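Local coordinates for protein multisubunit Na+/H+ antiporter, A subunit (Anoxybacillus flavithermus, PDB 6Z16) that probably exchanges sodium ions for protons across the cell membrane as the A subunit of a multisubunit Mrp antiporter, at residues A[49-61]-A[126-140]. Numbering follows the deposited sequence.
Sequences YKCIRSLHVGWFV and IYYLQKGKEPLGNFY. With PTY (phosphatidylethanolamine), chain R.
Tyr-49 lies over Gly-137 and Leu-136 at the start of helix 136-155, where two interhelical loops, 52-56 and 129-135, pack at one end of a transmembrane bundle related to complex I, a worked example of glycines making hollows for rings. Its CG, anti to the backbone N (chi1 177°), lays the ring flat over Gly-137, whose CA is 4.2 Å from the centroid; Arg-53 NH1 lies over the centre of the opposite face, and phosphatidylethanolamine C2 meets the edge. Leu-136 N points almost straight at Tyr-49 OH in a weak 3.5 Å hydrogen bond. A serine here would probably leave a gap over Gly-137, strip Leu-136 N of this acceptor and remove an edge contact with the lipid. Gly-58 CA sits over one face of Tyr-140, 4.0 Å from its centroid; Val-57 CG1 and Val-61 CG2 come up obliquely on the same side. His-56, the N-cap of helix 57-61, accepts from Gly-58 N through ND1, and its ring wedges between Leu-136 and Ile-126, with Tyr-140 OH at its edge. Ile-126 CD1 stands over the six-membered ring of Trp-59, 4.0 Å from the centroid, while Tyr-127 OH meets the indole edge 3.4 Å from Trp-59 CH2.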
# COMPACT_ATOMS: atom_id res chain seq x y z
N TYR A 49 -30.52 -57.21 72.87
CA TYR A 49 -31.92 -57.54 72.65
C TYR A 49 -32.12 -58.35 71.37
O TYR A 49 -32.84 -59.35 71.36
CB TYR A 49 -32.77 -56.27 72.63
CG TYR A 49 -34.23 -56.53 72.34
CD1 TYR A 49 -35.03 -57.21 73.25
CD2 TYR A 49 -34.82 -56.06 71.18
CE1 TYR A 49 -36.36 -57.45 72.99
CE2 TYR A 49 -36.15 -56.28 70.91
CZ TYR A 49 -36.92 -56.97 71.82
OH TYR A 49 -38.25 -57.20 71.55
N LYS A 50 -31.47 -57.94 70.28
CA LYS A 50 -31.66 -58.68 69.04
C LYS A 50 -30.54 -59.68 68.77
O LYS A 50 -30.58 -60.38 67.75
CB LYS A 50 -31.84 -57.71 67.85
CG LYS A 50 -30.62 -56.99 67.32
CD LYS A 50 -30.15 -57.63 66.02
CE LYS A 50 -29.09 -56.79 65.34
NZ LYS A 50 -28.61 -57.43 64.08
N CYS A 51 -29.56 -59.80 69.68
CA CYS A 51 -28.57 -60.85 69.56
C CYS A 51 -28.74 -61.98 70.57
O CYS A 51 -28.16 -63.05 70.36
CB CYS A 51 -27.15 -60.28 69.69
SG CYS A 51 -26.68 -59.24 68.30
N ILE A 52 -29.51 -61.78 71.64
CA ILE A 52 -29.82 -62.83 72.61
C ILE A 52 -31.33 -62.96 72.63
O ILE A 52 -32.03 -62.20 73.31
CB ILE A 52 -29.25 -62.51 74.00
CG1 ILE A 52 -27.74 -62.35 73.92
CG2 ILE A 52 -29.59 -63.63 74.97
CD1 ILE A 52 -27.03 -63.61 73.44
N ARG A 53 -31.86 -63.90 71.85
CA ARG A 53 -33.29 -64.05 71.66
C ARG A 53 -33.96 -64.92 72.71
O ARG A 53 -35.20 -64.91 72.79
CB ARG A 53 -33.57 -64.62 70.26
CG ARG A 53 -33.34 -63.66 69.11
CD ARG A 53 -34.49 -62.68 68.95
NE ARG A 53 -34.37 -61.47 69.77
CZ ARG A 53 -35.37 -60.62 69.98
NH1 ARG A 53 -35.18 -59.55 70.74
NH2 ARG A 53 -36.55 -60.84 69.43
N SER A 54 -33.19 -65.66 73.50
CA SER A 54 -33.78 -66.59 74.46
C SER A 54 -34.09 -65.92 75.79
O SER A 54 -35.23 -65.94 76.25
CB SER A 54 -32.83 -67.78 74.66
OG SER A 54 -31.63 -67.37 75.30
N LEU A 55 -33.08 -65.32 76.41
CA LEU A 55 -33.24 -64.73 77.73
C LEU A 55 -33.88 -63.35 77.61
O LEU A 55 -33.56 -62.58 76.70
CB LEU A 55 -31.88 -64.68 78.43
CG LEU A 55 -31.72 -64.20 79.87
CD1 LEU A 55 -30.73 -65.10 80.57
CD2 LEU A 55 -31.15 -62.81 79.85
N HIS A 56 -34.81 -63.07 78.51
CA HIS A 56 -35.51 -61.79 78.55
C HIS A 56 -34.52 -60.67 78.85
O HIS A 56 -33.71 -60.79 79.77
CB HIS A 56 -36.60 -61.84 79.62
CG HIS A 56 -37.54 -60.68 79.60
ND1 HIS A 56 -37.25 -59.48 80.21
CD2 HIS A 56 -38.78 -60.54 79.08
CE1 HIS A 56 -38.26 -58.64 80.04
NE2 HIS A 56 -39.20 -59.27 79.36
N VAL A 57 -34.61 -59.59 78.07
CA VAL A 57 -33.58 -58.54 78.07
C VAL A 57 -33.51 -57.82 79.42
O VAL A 57 -32.44 -57.35 79.82
CB VAL A 57 -33.84 -57.59 76.88
CG1 VAL A 57 -35.20 -56.92 76.99
CG2 VAL A 57 -32.74 -56.55 76.72
N GLY A 58 -34.62 -57.80 80.17
CA GLY A 58 -34.67 -57.08 81.43
C GLY A 58 -33.75 -57.64 82.49
O GLY A 58 -33.28 -56.89 83.35
N TRP A 59 -33.45 -58.95 82.42
CA TRP A 59 -32.46 -59.54 83.32
C TRP A 59 -31.09 -58.90 83.14
O TRP A 59 -30.40 -58.61 84.12
CB TRP A 59 -32.37 -61.05 83.12
CG TRP A 59 -33.58 -61.80 83.52
CD1 TRP A 59 -34.47 -62.42 82.71
CD2 TRP A 59 -34.08 -61.95 84.85
NE1 TRP A 59 -35.48 -62.99 83.44
CE2 TRP A 59 -35.27 -62.71 84.77
CE3 TRP A 59 -33.64 -61.53 86.11
CZ2 TRP A 59 -36.01 -63.05 85.88
CZ3 TRP A 59 -34.38 -61.88 87.22
CH2 TRP A 59 -35.56 -62.63 87.10
N PHE A 60 -30.72 -58.62 81.89
CA PHE A 60 -29.46 -57.93 81.63
C PHE A 60 -29.51 -56.49 82.11
O PHE A 60 -28.46 -55.91 82.44
CB PHE A 60 -29.14 -57.99 80.14
CG PHE A 60 -27.83 -57.36 79.77
CD1 PHE A 60 -26.64 -57.99 80.09
CD2 PHE A 60 -27.79 -56.16 79.07
CE1 PHE A 60 -25.42 -57.42 79.74
CE2 PHE A 60 -26.58 -55.59 78.71
CZ PHE A 60 -25.40 -56.22 79.05
N VAL A 61 -30.70 -55.90 82.20
CA VAL A 61 -30.80 -54.56 82.74
C VAL A 61 -30.79 -54.62 84.27
O VAL A 61 -30.42 -53.63 84.92
CB VAL A 61 -32.06 -53.89 82.17
CG1 VAL A 61 -32.13 -52.41 82.51
CG2 VAL A 61 -32.11 -54.09 80.67
N ILE A 126 -39.94 -57.09 84.27
CA ILE A 126 -39.59 -58.41 83.75
C ILE A 126 -40.79 -59.34 83.85
O ILE A 126 -41.17 -60.00 82.88
CB ILE A 126 -38.38 -59.00 84.50
CG1 ILE A 126 -37.10 -58.25 84.17
CG2 ILE A 126 -38.19 -60.45 84.15
CD1 ILE A 126 -36.00 -58.56 85.13
N TYR A 127 -41.42 -59.38 85.01
CA TYR A 127 -42.54 -60.30 85.14
C TYR A 127 -43.85 -59.77 84.58
O TYR A 127 -44.81 -60.54 84.46
CB TYR A 127 -42.70 -60.72 86.60
CG TYR A 127 -41.58 -61.62 87.03
CD1 TYR A 127 -41.61 -62.98 86.75
CD2 TYR A 127 -40.46 -61.12 87.68
CE1 TYR A 127 -40.59 -63.81 87.12
CE2 TYR A 127 -39.42 -61.94 88.05
CZ TYR A 127 -39.49 -63.28 87.77
OH TYR A 127 -38.45 -64.10 88.15
N TYR A 128 -43.92 -58.49 84.21
CA TYR A 128 -45.17 -57.89 83.76
C TYR A 128 -45.32 -57.91 82.24
O TYR A 128 -46.33 -58.39 81.72
CB TYR A 128 -45.27 -56.46 84.28
CG TYR A 128 -46.52 -55.74 83.84
CD1 TYR A 128 -47.77 -56.10 84.35
CD2 TYR A 128 -46.46 -54.69 82.94
CE1 TYR A 128 -48.91 -55.44 83.95
CE2 TYR A 128 -47.60 -54.03 82.53
CZ TYR A 128 -48.83 -54.41 83.04
OH TYR A 128 -49.97 -53.75 82.65
N LEU A 129 -44.32 -57.39 81.52
CA LEU A 129 -44.37 -57.32 80.07
C LEU A 129 -44.17 -58.71 79.46
O LEU A 129 -43.78 -59.66 80.13
CB LEU A 129 -43.29 -56.38 79.56
CG LEU A 129 -43.37 -54.92 80.03
CD1 LEU A 129 -42.14 -54.16 79.59
CD2 LEU A 129 -44.62 -54.26 79.50
N GLN A 130 -44.45 -58.82 78.17
CA GLN A 130 -44.30 -60.07 77.45
C GLN A 130 -43.14 -59.99 76.47
O GLN A 130 -42.53 -58.94 76.28
CB GLN A 130 -45.60 -60.45 76.73
CG GLN A 130 -46.73 -60.77 77.69
CD GLN A 130 -46.43 -61.99 78.53
OE1 GLN A 130 -45.88 -62.98 78.05
NE2 GLN A 130 -46.80 -61.93 79.81
N LYS A 131 -42.84 -61.13 75.85
CA LYS A 131 -41.63 -61.27 75.04
C LYS A 131 -41.90 -61.10 73.55
O LYS A 131 -41.33 -60.21 72.91
CB LYS A 131 -40.99 -62.64 75.31
CG LYS A 131 -39.70 -62.87 74.55
CD LYS A 131 -39.04 -64.17 74.98
CE LYS A 131 -39.82 -65.37 74.47
NZ LYS A 131 -39.77 -65.48 72.99
N GLY A 132 -42.76 -61.94 72.98
CA GLY A 132 -43.03 -61.92 71.56
C GLY A 132 -44.17 -61.03 71.14
O GLY A 132 -44.60 -61.10 69.99
N LYS A 133 -44.67 -60.18 72.04
CA LYS A 133 -45.76 -59.28 71.72
C LYS A 133 -45.43 -57.82 72.01
O LYS A 133 -46.23 -56.95 71.66
CB LYS A 133 -47.03 -59.66 72.51
CG LYS A 133 -47.85 -60.83 71.95
CD LYS A 133 -47.27 -62.18 72.35
CE LYS A 133 -48.14 -63.32 71.88
NZ LYS A 133 -47.50 -64.63 72.18
N GLU A 134 -44.29 -57.54 72.62
CA GLU A 134 -43.92 -56.21 73.07
C GLU A 134 -42.54 -55.84 72.53
O GLU A 134 -41.64 -56.68 72.51
CB GLU A 134 -43.89 -56.14 74.60
CG GLU A 134 -45.22 -56.35 75.30
CD GLU A 134 -46.16 -55.18 75.14
OE1 GLU A 134 -45.67 -54.04 75.00
OE2 GLU A 134 -47.39 -55.40 75.17
N PRO A 135 -42.36 -54.61 72.08
CA PRO A 135 -41.00 -54.10 71.87
C PRO A 135 -40.31 -53.77 73.18
O PRO A 135 -40.62 -52.75 73.81
CB PRO A 135 -41.21 -52.85 71.00
CG PRO A 135 -42.62 -52.44 71.27
CD PRO A 135 -43.38 -53.70 71.52
N LEU A 136 -39.37 -54.60 73.60
CA LEU A 136 -38.80 -54.48 74.94
C LEU A 136 -37.53 -53.66 74.98
O LEU A 136 -37.26 -53.01 76.00
CB LEU A 136 -38.51 -55.87 75.51
CG LEU A 136 -39.73 -56.76 75.71
CD1 LEU A 136 -39.29 -58.14 76.12
CD2 LEU A 136 -40.64 -56.16 76.75
N GLY A 137 -36.75 -53.68 73.91
CA GLY A 137 -35.51 -52.91 73.88
C GLY A 137 -35.76 -51.42 73.95
O GLY A 137 -35.02 -50.69 74.61
N ASN A 138 -36.83 -50.96 73.30
CA ASN A 138 -37.27 -49.57 73.42
C ASN A 138 -37.62 -49.23 74.86
O ASN A 138 -37.21 -48.18 75.37
CB ASN A 138 -38.47 -49.32 72.52
CG ASN A 138 -38.14 -49.44 71.06
OD1 ASN A 138 -38.57 -50.38 70.39
ND2 ASN A 138 -37.38 -48.49 70.55
N PHE A 139 -38.34 -50.14 75.53
CA PHE A 139 -38.76 -49.93 76.91
C PHE A 139 -37.57 -49.76 77.84
O PHE A 139 -37.50 -48.79 78.61
CB PHE A 139 -39.61 -51.12 77.36
CG PHE A 139 -40.24 -50.94 78.71
CD1 PHE A 139 -41.40 -50.21 78.85
CD2 PHE A 139 -39.65 -51.49 79.84
CE1 PHE A 139 -41.97 -50.04 80.09
CE2 PHE A 139 -40.22 -51.32 81.08
CZ PHE A 139 -41.39 -50.59 81.21
N TYR A 140 -36.58 -50.65 77.74
CA TYR A 140 -35.47 -50.55 78.68
C TYR A 140 -34.46 -49.47 78.29
O TYR A 140 -33.82 -48.91 79.19
CB TYR A 140 -34.78 -51.90 78.85
CG TYR A 140 -35.68 -52.89 79.53
CD1 TYR A 140 -35.93 -52.82 80.90
CD2 TYR A 140 -36.29 -53.91 78.82
CE1 TYR A 140 -36.77 -53.72 81.52
CE2 TYR A 140 -37.12 -54.81 79.42
CZ TYR A 140 -37.36 -54.72 80.77
OH TYR A 140 -38.19 -55.63 81.36
C1 PTY R . -28.71 -53.21 67.73
C2 PTY R . -35.92 -54.44 67.45
C3 PTY R . -34.86 -53.31 67.51
O4 PTY R . -27.96 -54.04 66.82
C5 PTY R . -30.12 -52.72 65.70
C6 PTY R . -29.58 -52.20 67.01
O7 PTY R . -28.82 -50.97 66.80
C8 PTY R . -29.20 -49.91 67.52
O10 PTY R . -30.17 -49.90 68.23
C11 PTY R . -28.27 -48.74 67.33
C12 PTY R . -27.86 -48.03 68.62
C13 PTY R . -28.92 -47.07 69.15
C14 PTY R . -28.58 -46.44 70.49
C15 PTY R . -29.78 -45.78 71.15
C16 PTY R . -29.55 -45.31 72.58
C17 PTY R . -28.89 -43.95 72.71
C18 PTY R . -28.72 -43.50 74.16
C19 PTY R . -27.94 -42.21 74.33
C20 PTY R . -27.30 -42.10 75.71
C21 PTY R . -26.40 -40.89 75.89
C22 PTY R . -27.13 -39.60 76.24
C23 PTY R . -26.18 -38.46 76.54
C24 PTY R . -26.84 -37.22 77.10
C25 PTY R . -25.85 -36.12 77.43
C26 PTY R . -24.75 -36.55 78.38
C27 PTY R . -23.53 -35.64 78.35
C28 PTY R . -22.86 -35.56 76.99
C29 PTY R . -21.65 -34.65 76.96
C30 PTY R . -26.75 -53.62 66.44
C31 PTY R . -25.95 -54.73 65.82
O30 PTY R . -26.35 -52.50 66.59
C32 PTY R . -25.79 -55.94 66.74
C33 PTY R . -24.75 -56.94 66.27
C34 PTY R . -23.33 -56.47 66.50
P1 PTY R . -32.80 -52.62 65.95
O11 PTY R . -33.83 -53.67 66.56
O12 PTY R . -33.18 -52.41 64.49
O13 PTY R . -32.75 -51.39 66.76
O14 PTY R . -31.37 -53.38 65.96
N1 PTY R . -37.24 -53.89 67.81